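Local coordinates for tryptophan halogenase (Shewanella frigidimarina, PDB 2PYX), which probably acts as an FAD-dependent halogenase of the flavin monooxygenase class, thought to halogenate tryptophan or a related aromatic substrate, at residues E358-S363 with K409-I414; R93-C98 with C273-A278; I405-L410 with A463-V468; L251-A256 with D420-D425. One frame throughout, in Å; residues are numbered along the deposited sequence.

Contact 1: E358-S363 with K409-I414; sequences EPLEAS and KLHYVI
The imidazole of H411 carries the methyl CD2 of L360 over one face, 4.2 Å from its CG and set toward the rim, while OE2 of E361 sits at the edge, near the ring plane. There H411 NE2 donates to E361 OE2 at 2.7 Å, with an angle of 154° at the hydrogen; E361 OE2 accepts on its anti lone pair, the one away from OE1. H111 bonds to that same OE2, and H411 ND1 is turned back to the carbonyl of F407, which fixes how the imidazole is rotated. Next along the helix, the Y412 ring takes E358 OE2 at its hydroxyl edge. Here the bond is 2.6 Å from Y412 OH to the syn lone pair of E358 OE2, with carboxylate and phenol planes 85° apart; W283 is a second donor to this oxygen. L360 CD2 also packs 3.8 Å from Y412 CE2, so one leucine methyl touches both rings. A type II turn from P359 to A362 carries L360 and E361 toward helix 383-413. E361 is predicted to bind tryptophan, and its side chain lies about 7 Å from that of K89, the predicted active-site lysine, consistent with the substrate pocket of a flavin-dependent tryptophan halogenase.

Contact 2: R93-C98 with C273-A278; sequences RFINWC and CTHSTA
F94 and W97 both come up against S276, where strands 87-95 and 274-279 run side by side as a parallel pair in the large mixed sheet. R93 pairs with H275, F94 with S276 and I95 with T277, so F94 and S276 share one face while R93, I95, H275 and T277 occupy the other. Four backbone bonds set the register, from R93 N to T274 O at 2.8 Å through to A278 N to I95 O at 3.0 Å. On the S276 face the F94 ring packs against the serine, CD1 3.5 Å from OG. Beyond I95 the chain leaves the strand, and the W97 indole is sandwiched: A278 CB lies over one face, 3.8 Å from the centroid of the five-membered ring in a CH-pi contact, and F94 CD1 over the opposite face. Its NE1 makes two weak bonds to S276, one to OG and one to O. A serine in place of W97 would probably leave a gap between F94 and A278, strip S276 of its indole donor and let the phenylalanine ring shift. On the other face I95 CD1 lies 3.9 Å from H275 ND1. At the far end a water links the two segments, accepting from N96 ND2 at 3.1 Å and donating to A278 O at 2.8 Å.

Contact 3: I405-L410 with A463-V468; sequences IDFLKL and ASFQYV
F407 reaches from helix 383-413 into the side of helix 462-471, its CG anti to the backbone N (chi1 -177°), which throws the ring across the gap between the two. Starting at the root, F407 CB already rests on F465, 3.8 Å from its CZ. One bond on, CG sits above the same part of that ring. CD1 makes the nearest approach to F465, 3.6 Å from its CE2, and stands over one face toward the rim; the two rings form an edge-to-face pair with centroids 4.8 Å apart and planes at 54°. CE1 then looks at the backbone, with the carbonyl O of S464 3.4 Å away at the ring edge. CE1 and the tip atom CZ both touch V468 CG2, at 3.6 Å, and CZ also meets S464 CB. On the other edge CE2 packs on the carboxylate of E361, predicted to bind tryptophan, so F407 lies behind that predicted site. The S464 hydroxyl itself is engaged by H111. A turn further along, L410 packs beside F407, its CD2 3.9 Å from F465 CD2 and also against V468 CG1. The two segments run nearly parallel, at 15° with their axes 10.6 Å apart, so bulky side chains have to span the distance. Cutting F407 back to an alanine would probably open a gap between the helices, leaving the face of F465 without the edge that packs on it and V468 CG2 without one of its neighbours. With no hydrogen bond between the two segments, their mutual hold rests on dispersion and the aromatic edge, and therefore on how well the shapes fit.

Contact 4: L251-A256 with D420-D425; sequences LFNDRA and DRYWRD
With Y422 CG anti to its own nitrogen (chi1 176°) and N253 CG set beside its backbone N, the two side chains cross at about a right angle, though the amide and ring planes are only 30° apart. Y422 OH donates to N253 OD1 at 2.6 Å, lying in the carbonyl plane on a lone pair, with an angle of 105° at the oxygen. N253 ND2 bonds in turn to E358, which ties the buried amide into a second polar pair. F252, the first residue past helix 248-251, has positive phi, and its ring reaches the short helix 421-425. There F252 CE2 lies 3.7 Å from D425 CB, the Y422 carbonyl O stands at the ring edge, and F252 CD2 meets Y422 CE1 at 4.1 Å. The segment then enters strand 255-262 through a classic beta bulge, D254 and R255 both facing Y299, so the contact fastens the lead-in to a sheet strand against the helix that follows helix 383-413. H426 stacks on F252 and meets Y422 edge-to-face. The D425 carboxylate is turned the other way: OD2 forms a salt bridge with R421 NH1 at 2.9 Å one turn back and takes a further bond from H303.

In the fold
From the N terminus, strand 87-95 comes first; contact 2 pairs it with strand 274-279 in the mixed sheet, closing a loop of 174 residues. Before that loop ends, 251-256 starts contact 4, which waits for 420-425, so contacts 2 and 4 cross. Between the halves of contact 4 the chain makes contact 1, the loop at 358-363 meeting the end of helix 383-413. That helix also opens contact 3 at 405-410, completed beyond contact 4 by helix 462-471; contacts 3 and 4 therefore cross too. Contacts 1 and 3 share K409 and L410, while F94, W97 and W423 knit contact 2 to its neighbours, bringing sheet, the loop carrying E361 and helices together.

Contact 1: E358-S363 with K409-I414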
# COMPACT_ATOMS: atom_id res chain seq x y z
N GLU A 358 6.04 -4.29 7.97
CA GLU A 358 6.97 -3.73 6.99
C GLU A 358 6.25 -3.29 5.70
O GLU A 358 5.26 -3.93 5.27
CB GLU A 358 8.02 -4.79 6.62
CG GLU A 358 7.44 -6.01 5.92
CD GLU A 358 8.41 -7.13 5.93
OE1 GLU A 358 8.60 -7.72 7.01
OE2 GLU A 358 9.06 -7.35 4.87
N PRO A 359 6.75 -2.25 5.04
CA PRO A 359 6.13 -1.70 3.83
C PRO A 359 6.39 -2.49 2.55
O PRO A 359 6.32 -1.92 1.45
CB PRO A 359 6.75 -0.31 3.74
CG PRO A 359 8.06 -0.47 4.37
CD PRO A 359 7.89 -1.43 5.49
N LEU A 360 6.63 -3.79 2.68
CA LEU A 360 6.77 -4.66 1.53
C LEU A 360 5.39 -4.71 0.90
O LEU A 360 4.41 -5.06 1.56
CB LEU A 360 7.19 -6.06 1.96
CG LEU A 360 7.48 -7.14 0.92
CD1 LEU A 360 8.55 -6.69 -0.00
CD2 LEU A 360 7.89 -8.44 1.56
N GLU A 361 5.33 -4.39 -0.36
CA GLU A 361 4.10 -4.29 -1.13
C GLU A 361 3.18 -3.14 -0.69
O GLU A 361 2.01 -3.11 -1.12
CB GLU A 361 3.33 -5.61 -1.21
CG GLU A 361 4.12 -6.69 -1.92
CD GLU A 361 4.21 -6.50 -3.43
OE1 GLU A 361 3.53 -5.60 -3.97
OE2 GLU A 361 4.97 -7.26 -4.05
N ALA A 362 3.67 -2.22 0.14
CA ALA A 362 2.99 -0.96 0.40
C ALA A 362 1.52 -1.16 0.81
O ALA A 362 0.59 -0.61 0.19
CB ALA A 362 3.15 -0.01 -0.83
N SER A 363 1.29 -1.89 1.88
CA SER A 363 -0.06 -2.15 2.32
C SER A 363 -0.67 -1.02 3.10
O SER A 363 -1.88 -0.95 3.24
CB SER A 363 -0.15 -3.46 3.12
OG SER A 363 0.60 -3.40 4.31
N LYS A 409 4.87 -12.97 2.92
CA LYS A 409 5.70 -14.13 3.26
C LYS A 409 6.13 -14.90 2.01
O LYS A 409 7.26 -15.42 1.94
CB LYS A 409 4.96 -15.05 4.21
CG LYS A 409 5.74 -16.30 4.64
CD LYS A 409 7.08 -15.92 5.37
CE LYS A 409 7.75 -17.17 5.91
NZ LYS A 409 8.79 -16.90 6.98
N LEU A 410 5.24 -15.00 1.02
CA LEU A 410 5.57 -15.65 -0.26
C LEU A 410 6.89 -15.14 -0.85
O LEU A 410 7.63 -15.88 -1.44
CB LEU A 410 4.44 -15.40 -1.29
CG LEU A 410 4.61 -16.06 -2.67
CD1 LEU A 410 4.63 -17.55 -2.60
CD2 LEU A 410 3.49 -15.62 -3.64
N HIS A 411 7.12 -13.82 -0.74
CA HIS A 411 8.31 -13.19 -1.32
C HIS A 411 9.56 -13.81 -0.73
O HIS A 411 10.59 -13.91 -1.43
CB HIS A 411 8.35 -11.69 -1.07
CG HIS A 411 7.29 -10.89 -1.78
ND1 HIS A 411 5.94 -11.06 -1.54
CD2 HIS A 411 7.39 -9.88 -2.68
CE1 HIS A 411 5.26 -10.17 -2.25
NE2 HIS A 411 6.12 -9.44 -2.95
N TYR A 412 9.52 -14.18 0.53
CA TYR A 412 10.67 -14.78 1.21
C TYR A 412 10.77 -16.27 0.99
O TYR A 412 11.86 -16.83 0.84
CB TYR A 412 10.59 -14.53 2.73
CG TYR A 412 10.65 -13.09 3.13
CD1 TYR A 412 11.87 -12.46 3.29
CD2 TYR A 412 9.51 -12.32 3.36
CE1 TYR A 412 11.93 -11.15 3.65
CE2 TYR A 412 9.59 -11.00 3.75
CZ TYR A 412 10.81 -10.41 3.88
OH TYR A 412 10.90 -9.09 4.27
N VAL A 413 9.65 -16.95 1.07
CA VAL A 413 9.67 -18.44 1.17
C VAL A 413 10.23 -19.11 -0.06
O VAL A 413 10.80 -20.20 0.03
CB VAL A 413 8.28 -19.05 1.37
CG1 VAL A 413 8.36 -20.63 1.33
CG2 VAL A 413 7.71 -18.64 2.65
N ILE A 414 10.03 -18.49 -1.22
CA ILE A 414 10.47 -19.08 -2.48
C ILE A 414 11.83 -18.58 -2.98
O ILE A 414 12.26 -18.89 -4.11
CB ILE A 414 9.39 -18.97 -3.57
CG1 ILE A 414 9.18 -17.52 -3.98
CG2 ILE A 414 8.10 -19.62 -3.09
CD1 ILE A 414 8.01 -17.33 -4.95

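Contact 2: R93-C98 with C273-A278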
# COMPACT_ATOMS: atom_id res chain seq x y z
N ARG A 93 9.96 -3.38 -8.05
CA ARG A 93 11.00 -4.20 -8.64
C ARG A 93 11.86 -4.77 -7.53
O ARG A 93 12.38 -4.04 -6.68
CB ARG A 93 11.88 -3.44 -9.60
CG ARG A 93 12.83 -4.36 -10.38
CD ARG A 93 13.65 -3.60 -11.38
NE ARG A 93 12.82 -2.85 -12.32
CZ ARG A 93 12.16 -3.39 -13.34
NH1 ARG A 93 12.23 -4.69 -13.56
NH2 ARG A 93 11.43 -2.63 -14.14
N PHE A 94 11.97 -6.09 -7.55
CA PHE A 94 12.64 -6.89 -6.52
C PHE A 94 14.01 -7.33 -7.06
O PHE A 94 14.06 -8.05 -8.06
CB PHE A 94 11.76 -8.06 -6.13
CG PHE A 94 10.52 -7.61 -5.44
CD1 PHE A 94 10.54 -7.23 -4.11
CD2 PHE A 94 9.31 -7.49 -6.13
CE1 PHE A 94 9.39 -6.76 -3.48
CE2 PHE A 94 8.16 -7.01 -5.50
CZ PHE A 94 8.21 -6.67 -4.17
N ILE A 95 15.07 -6.91 -6.38
CA ILE A 95 16.44 -7.10 -6.82
C ILE A 95 17.11 -7.99 -5.78
O ILE A 95 17.05 -7.70 -4.60
CB ILE A 95 17.12 -5.74 -6.96
CG1 ILE A 95 16.30 -4.86 -7.93
CG2 ILE A 95 18.55 -5.91 -7.42
CD1 ILE A 95 16.69 -3.42 -7.91
N ASN A 96 17.81 -9.03 -6.25
CA ASN A 96 18.60 -9.92 -5.43
C ASN A 96 17.82 -10.72 -4.38
O ASN A 96 18.38 -11.18 -3.41
CB ASN A 96 19.78 -9.18 -4.77
CG ASN A 96 20.78 -8.66 -5.78
OD1 ASN A 96 20.76 -9.06 -6.94
ND2 ASN A 96 21.59 -7.72 -5.35
N TRP A 97 16.54 -10.92 -4.62
CA TRP A 97 15.73 -11.68 -3.68
C TRP A 97 15.85 -13.18 -3.90
O TRP A 97 15.58 -13.96 -2.98
CB TRP A 97 14.23 -11.30 -3.81
CG TRP A 97 13.88 -10.09 -3.08
CD1 TRP A 97 14.17 -8.80 -3.37
CD2 TRP A 97 13.09 -10.08 -1.89
NE1 TRP A 97 13.64 -7.96 -2.39
CE2 TRP A 97 12.96 -8.73 -1.48
CE3 TRP A 97 12.48 -11.09 -1.12
CZ2 TRP A 97 12.25 -8.37 -0.34
CZ3 TRP A 97 11.77 -10.72 0.01
CH2 TRP A 97 11.67 -9.39 0.39
N CYS A 98 16.16 -13.60 -5.11
CA CYS A 98 16.11 -15.01 -5.45
C CYS A 98 17.35 -15.85 -5.09
O CYS A 98 17.22 -17.04 -4.75
CB CYS A 98 15.85 -15.23 -6.93
SG CYS A 98 14.30 -14.55 -7.49
N CYS A 273 9.39 2.57 -10.61
CA CYS A 273 8.85 1.66 -9.58
C CYS A 273 9.57 1.85 -8.26
O CYS A 273 10.67 2.37 -8.21
CB CYS A 273 9.06 0.22 -10.02
SG CYS A 273 8.23 -0.20 -11.54
N THR A 274 8.94 1.40 -7.18
CA THR A 274 9.68 1.20 -5.93
C THR A 274 10.70 0.08 -6.14
O THR A 274 10.38 -0.95 -6.75
CB THR A 274 8.73 0.80 -4.80
OG1 THR A 274 7.77 1.84 -4.60
CG2 THR A 274 9.49 0.53 -3.53
N HIS A 275 11.93 0.24 -5.61
CA HIS A 275 12.91 -0.83 -5.63
C HIS A 275 13.01 -1.42 -4.23
O HIS A 275 12.93 -0.71 -3.22
CB HIS A 275 14.26 -0.32 -6.08
CG HIS A 275 14.28 0.07 -7.52
ND1 HIS A 275 15.45 0.28 -8.22
CD2 HIS A 275 13.28 0.23 -8.42
CE1 HIS A 275 15.17 0.60 -9.47
NE2 HIS A 275 13.86 0.58 -9.62
N SER A 276 13.14 -2.74 -4.22
CA SER A 276 13.30 -3.51 -2.99
C SER A 276 14.46 -4.43 -3.25
O SER A 276 14.36 -5.35 -4.05
CB SER A 276 12.03 -4.34 -2.76
OG SER A 276 12.24 -5.32 -1.77
N THR A 277 15.59 -4.20 -2.57
CA THR A 277 16.80 -4.95 -2.81
C THR A 277 17.10 -5.75 -1.55
O THR A 277 17.39 -5.20 -0.49
CB THR A 277 18.00 -4.01 -3.17
OG1 THR A 277 17.64 -3.17 -4.27
CG2 THR A 277 19.21 -4.82 -3.52
N ALA A 278 17.07 -7.06 -1.69
CA ALA A 278 17.29 -7.97 -0.58
C ALA A 278 18.71 -7.86 -0.07
O ALA A 278 19.64 -7.67 -0.85
CB ALA A 278 16.99 -9.42 -0.97
O HOH W 1 21.91 -6.99 -2.39

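Contact 3: I405-L410 with A463-V468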
# COMPACT_ATOMS: atom_id res chain seq x y z
N ILE A 405 -0.35 -11.01 4.94
CA ILE A 405 0.72 -11.74 5.58
C ILE A 405 1.23 -12.85 4.64
O ILE A 405 2.45 -13.06 4.44
CB ILE A 405 0.34 -12.28 6.95
CG1 ILE A 405 -0.01 -11.14 7.91
CG2 ILE A 405 1.49 -13.14 7.53
CD1 ILE A 405 1.08 -10.13 8.08
N ASP A 406 0.30 -13.56 4.03
CA ASP A 406 0.67 -14.67 3.17
C ASP A 406 1.39 -14.16 1.93
O ASP A 406 2.38 -14.76 1.47
CB ASP A 406 -0.57 -15.46 2.73
CG ASP A 406 -1.15 -16.33 3.82
OD1 ASP A 406 -0.59 -16.39 4.95
OD2 ASP A 406 -2.20 -16.98 3.51
N PHE A 407 0.89 -13.08 1.34
CA PHE A 407 1.49 -12.54 0.12
C PHE A 407 2.91 -12.04 0.41
O PHE A 407 3.85 -12.31 -0.36
CB PHE A 407 0.63 -11.44 -0.51
CG PHE A 407 1.18 -10.92 -1.81
CD1 PHE A 407 1.55 -11.78 -2.82
CD2 PHE A 407 1.34 -9.56 -2.02
CE1 PHE A 407 2.06 -11.30 -4.04
CE2 PHE A 407 1.83 -9.07 -3.23
CZ PHE A 407 2.18 -9.94 -4.23
N LEU A 408 3.08 -11.29 1.49
CA LEU A 408 4.43 -10.83 1.86
C LEU A 408 5.34 -12.00 2.13
O LEU A 408 6.44 -12.07 1.62
CB LEU A 408 4.37 -9.91 3.06
CG LEU A 408 4.11 -8.44 2.73
CD1 LEU A 408 2.88 -8.18 1.87
CD2 LEU A 408 4.08 -7.60 4.01
N LYS A 409 4.87 -12.97 2.92
CA LYS A 409 5.70 -14.13 3.26
C LYS A 409 6.13 -14.90 2.01
O LYS A 409 7.26 -15.42 1.94
CB LYS A 409 4.96 -15.05 4.21
CG LYS A 409 5.74 -16.30 4.64
CD LYS A 409 7.08 -15.92 5.37
CE LYS A 409 7.75 -17.17 5.91
NZ LYS A 409 8.79 -16.90 6.98
N LEU A 410 5.24 -15.00 1.02
CA LEU A 410 5.57 -15.65 -0.26
C LEU A 410 6.89 -15.14 -0.85
O LEU A 410 7.63 -15.88 -1.44
CB LEU A 410 4.44 -15.40 -1.29
CG LEU A 410 4.61 -16.06 -2.67
CD1 LEU A 410 4.63 -17.55 -2.60
CD2 LEU A 410 3.49 -15.62 -3.64
N ALA A 463 -3.31 -12.29 -9.98
CA ALA A 463 -2.17 -11.88 -10.82
C ALA A 463 -0.98 -11.49 -9.97
O ALA A 463 0.15 -11.74 -10.36
CB ALA A 463 -2.52 -10.76 -11.76
N SER A 464 -1.21 -10.87 -8.84
CA SER A 464 -0.08 -10.47 -7.98
C SER A 464 0.70 -11.66 -7.51
O SER A 464 1.95 -11.66 -7.46
CB SER A 464 -0.58 -9.67 -6.79
OG SER A 464 -0.91 -8.36 -7.22
N PHE A 465 -0.03 -12.72 -7.18
CA PHE A 465 0.60 -13.96 -6.77
C PHE A 465 1.36 -14.57 -7.92
O PHE A 465 2.47 -15.09 -7.74
CB PHE A 465 -0.42 -14.92 -6.18
CG PHE A 465 -0.94 -14.48 -4.85
CD1 PHE A 465 -1.96 -13.54 -4.76
CD2 PHE A 465 -0.37 -14.95 -3.67
CE1 PHE A 465 -2.42 -13.12 -3.52
CE2 PHE A 465 -0.81 -14.53 -2.44
CZ PHE A 465 -1.85 -13.61 -2.36
N GLN A 466 0.81 -14.53 -9.12
CA GLN A 466 1.52 -15.04 -10.29
C GLN A 466 2.80 -14.26 -10.55
O GLN A 466 3.85 -14.83 -10.83
CB GLN A 466 0.62 -14.94 -11.53
CG GLN A 466 -0.65 -15.79 -11.42
CD GLN A 466 -1.65 -15.53 -12.54
OE1 GLN A 466 -1.55 -14.52 -13.26
NE2 GLN A 466 -2.58 -16.48 -12.73
N TYR A 467 2.72 -12.94 -10.46
CA TYR A 467 3.90 -12.12 -10.76
C TYR A 467 5.04 -12.42 -9.80
O TYR A 467 6.20 -12.46 -10.20
CB TYR A 467 3.59 -10.64 -10.68
CG TYR A 467 2.85 -10.08 -11.84
CD1 TYR A 467 3.37 -10.19 -13.15
CD2 TYR A 467 1.69 -9.35 -11.66
CE1 TYR A 467 2.68 -9.60 -14.24
CE2 TYR A 467 1.03 -8.73 -12.78
CZ TYR A 467 1.53 -8.89 -14.05
OH TYR A 467 0.87 -8.27 -15.12
N VAL A 468 4.73 -12.58 -8.51
CA VAL A 468 5.77 -12.90 -7.53
C VAL A 468 6.24 -14.34 -7.69
O VAL A 468 7.45 -14.60 -7.77
CB VAL A 468 5.31 -12.59 -6.09
CG1 VAL A 468 6.34 -13.11 -5.06
CG2 VAL A 468 5.13 -11.09 -5.92

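Contact 4: L251-A256 with D420-D425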
# COMPACT_ATOMS: atom_id res chain seq x y z
N LEU A 251 7.15 -12.95 9.64
CA LEU A 251 7.94 -12.02 8.83
C LEU A 251 9.32 -11.69 9.41
O LEU A 251 10.16 -11.24 8.66
CB LEU A 251 7.19 -10.72 8.62
CG LEU A 251 5.87 -10.86 7.86
CD1 LEU A 251 5.17 -9.51 7.78
CD2 LEU A 251 6.05 -11.46 6.50
N PHE A 252 9.49 -11.86 10.72
CA PHE A 252 10.76 -11.64 11.45
C PHE A 252 11.12 -10.17 11.63
O PHE A 252 11.60 -9.80 12.70
CB PHE A 252 11.96 -12.34 10.82
CG PHE A 252 11.81 -13.81 10.56
CD1 PHE A 252 10.87 -14.60 11.22
CD2 PHE A 252 12.67 -14.42 9.66
CE1 PHE A 252 10.79 -15.96 10.92
CE2 PHE A 252 12.59 -15.74 9.40
CZ PHE A 252 11.67 -16.51 10.02
N ASN A 253 10.94 -9.37 10.59
CA ASN A 253 11.42 -7.98 10.60
C ASN A 253 10.71 -7.17 11.64
O ASN A 253 9.49 -7.08 11.64
CB ASN A 253 11.28 -7.37 9.23
CG ASN A 253 11.97 -8.19 8.21
OD1 ASN A 253 13.17 -8.52 8.37
ND2 ASN A 253 11.29 -8.47 7.13
N ASP A 254 11.49 -6.46 12.44
CA ASP A 254 10.95 -5.63 13.52
C ASP A 254 11.76 -4.34 13.68
O ASP A 254 11.65 -3.67 14.71
CB ASP A 254 10.88 -6.41 14.84
CG ASP A 254 12.24 -6.92 15.33
OD1 ASP A 254 13.27 -6.66 14.67
OD2 ASP A 254 12.23 -7.59 16.40
N ARG A 255 12.52 -3.99 12.65
CA ARG A 255 13.31 -2.75 12.63
C ARG A 255 13.25 -2.12 11.27
O ARG A 255 13.13 -2.81 10.27
CB ARG A 255 14.77 -3.03 12.95
CG ARG A 255 15.03 -3.60 14.31
CD ARG A 255 14.87 -2.61 15.40
NE ARG A 255 15.27 -3.12 16.71
CZ ARG A 255 14.49 -3.78 17.55
NH1 ARG A 255 13.24 -4.06 17.25
NH2 ARG A 255 14.96 -4.16 18.75
N ALA A 256 13.44 -0.79 11.24
CA ALA A 256 13.69 -0.10 9.98
C ALA A 256 14.65 1.03 10.28
O ALA A 256 14.56 1.71 11.30
CB ALA A 256 12.41 0.43 9.39
N ASP A 420 22.78 -16.94 4.27
CA ASP A 420 22.41 -16.30 5.51
C ASP A 420 21.30 -17.04 6.25
O ASP A 420 20.27 -17.45 5.66
CB ASP A 420 21.93 -14.89 5.25
CG ASP A 420 22.97 -14.04 4.58
OD1 ASP A 420 23.99 -13.75 5.28
OD2 ASP A 420 22.76 -13.67 3.40
N ARG A 421 21.48 -17.16 7.56
CA ARG A 421 20.47 -17.82 8.41
C ARG A 421 19.08 -17.21 8.22
O ARG A 421 18.09 -17.94 8.26
CB ARG A 421 20.90 -17.74 9.89
CG ARG A 421 19.93 -18.46 10.82
CD ARG A 421 20.37 -18.48 12.27
NE ARG A 421 20.46 -17.15 12.89
CZ ARG A 421 19.51 -16.54 13.58
NH1 ARG A 421 18.30 -17.06 13.63
NH2 ARG A 421 19.75 -15.40 14.19
N TYR A 422 19.03 -15.90 8.12
CA TYR A 422 17.76 -15.17 7.94
C TYR A 422 16.93 -15.78 6.81
O TYR A 422 15.73 -16.07 6.97
CB TYR A 422 18.03 -13.70 7.64
CG TYR A 422 16.82 -12.86 7.35
CD1 TYR A 422 16.09 -12.26 8.36
CD2 TYR A 422 16.45 -12.59 6.03
CE1 TYR A 422 15.04 -11.41 8.11
CE2 TYR A 422 15.40 -11.78 5.75
CZ TYR A 422 14.68 -11.19 6.78
OH TYR A 422 13.62 -10.35 6.55
N TRP A 423 17.57 -16.02 5.67
CA TRP A 423 16.85 -16.50 4.50
C TRP A 423 16.49 -17.97 4.67
O TRP A 423 15.40 -18.42 4.28
CB TRP A 423 17.64 -16.19 3.20
CG TRP A 423 17.67 -14.74 2.97
CD1 TRP A 423 18.61 -13.83 3.35
CD2 TRP A 423 16.63 -13.94 2.34
NE1 TRP A 423 18.25 -12.56 2.99
CE2 TRP A 423 17.02 -12.60 2.38
CE3 TRP A 423 15.40 -14.26 1.72
CZ2 TRP A 423 16.24 -11.57 1.87
CZ3 TRP A 423 14.65 -13.23 1.18
CH2 TRP A 423 15.07 -11.91 1.24
N ARG A 424 17.40 -18.78 5.26
CA ARG A 424 17.10 -20.15 5.52
C ARG A 424 15.94 -20.27 6.49
O ARG A 424 15.07 -21.12 6.32
CB ARG A 424 18.34 -20.91 6.04
CG ARG A 424 19.55 -20.87 5.07
CD ARG A 424 20.76 -21.74 5.52
NE ARG A 424 21.33 -21.32 6.82
CZ ARG A 424 22.39 -20.54 6.99
NH1 ARG A 424 23.07 -20.03 5.96
NH2 ARG A 424 22.80 -20.26 8.21
N ASP A 425 15.94 -19.47 7.54
CA ASP A 425 14.87 -19.48 8.56
C ASP A 425 13.50 -19.16 7.94
O ASP A 425 12.51 -19.78 8.32
CB ASP A 425 15.15 -18.42 9.63
CG ASP A 425 16.16 -18.83 10.65
OD1 ASP A 425 16.39 -20.07 10.83
OD2 ASP A 425 16.63 -17.90 11.36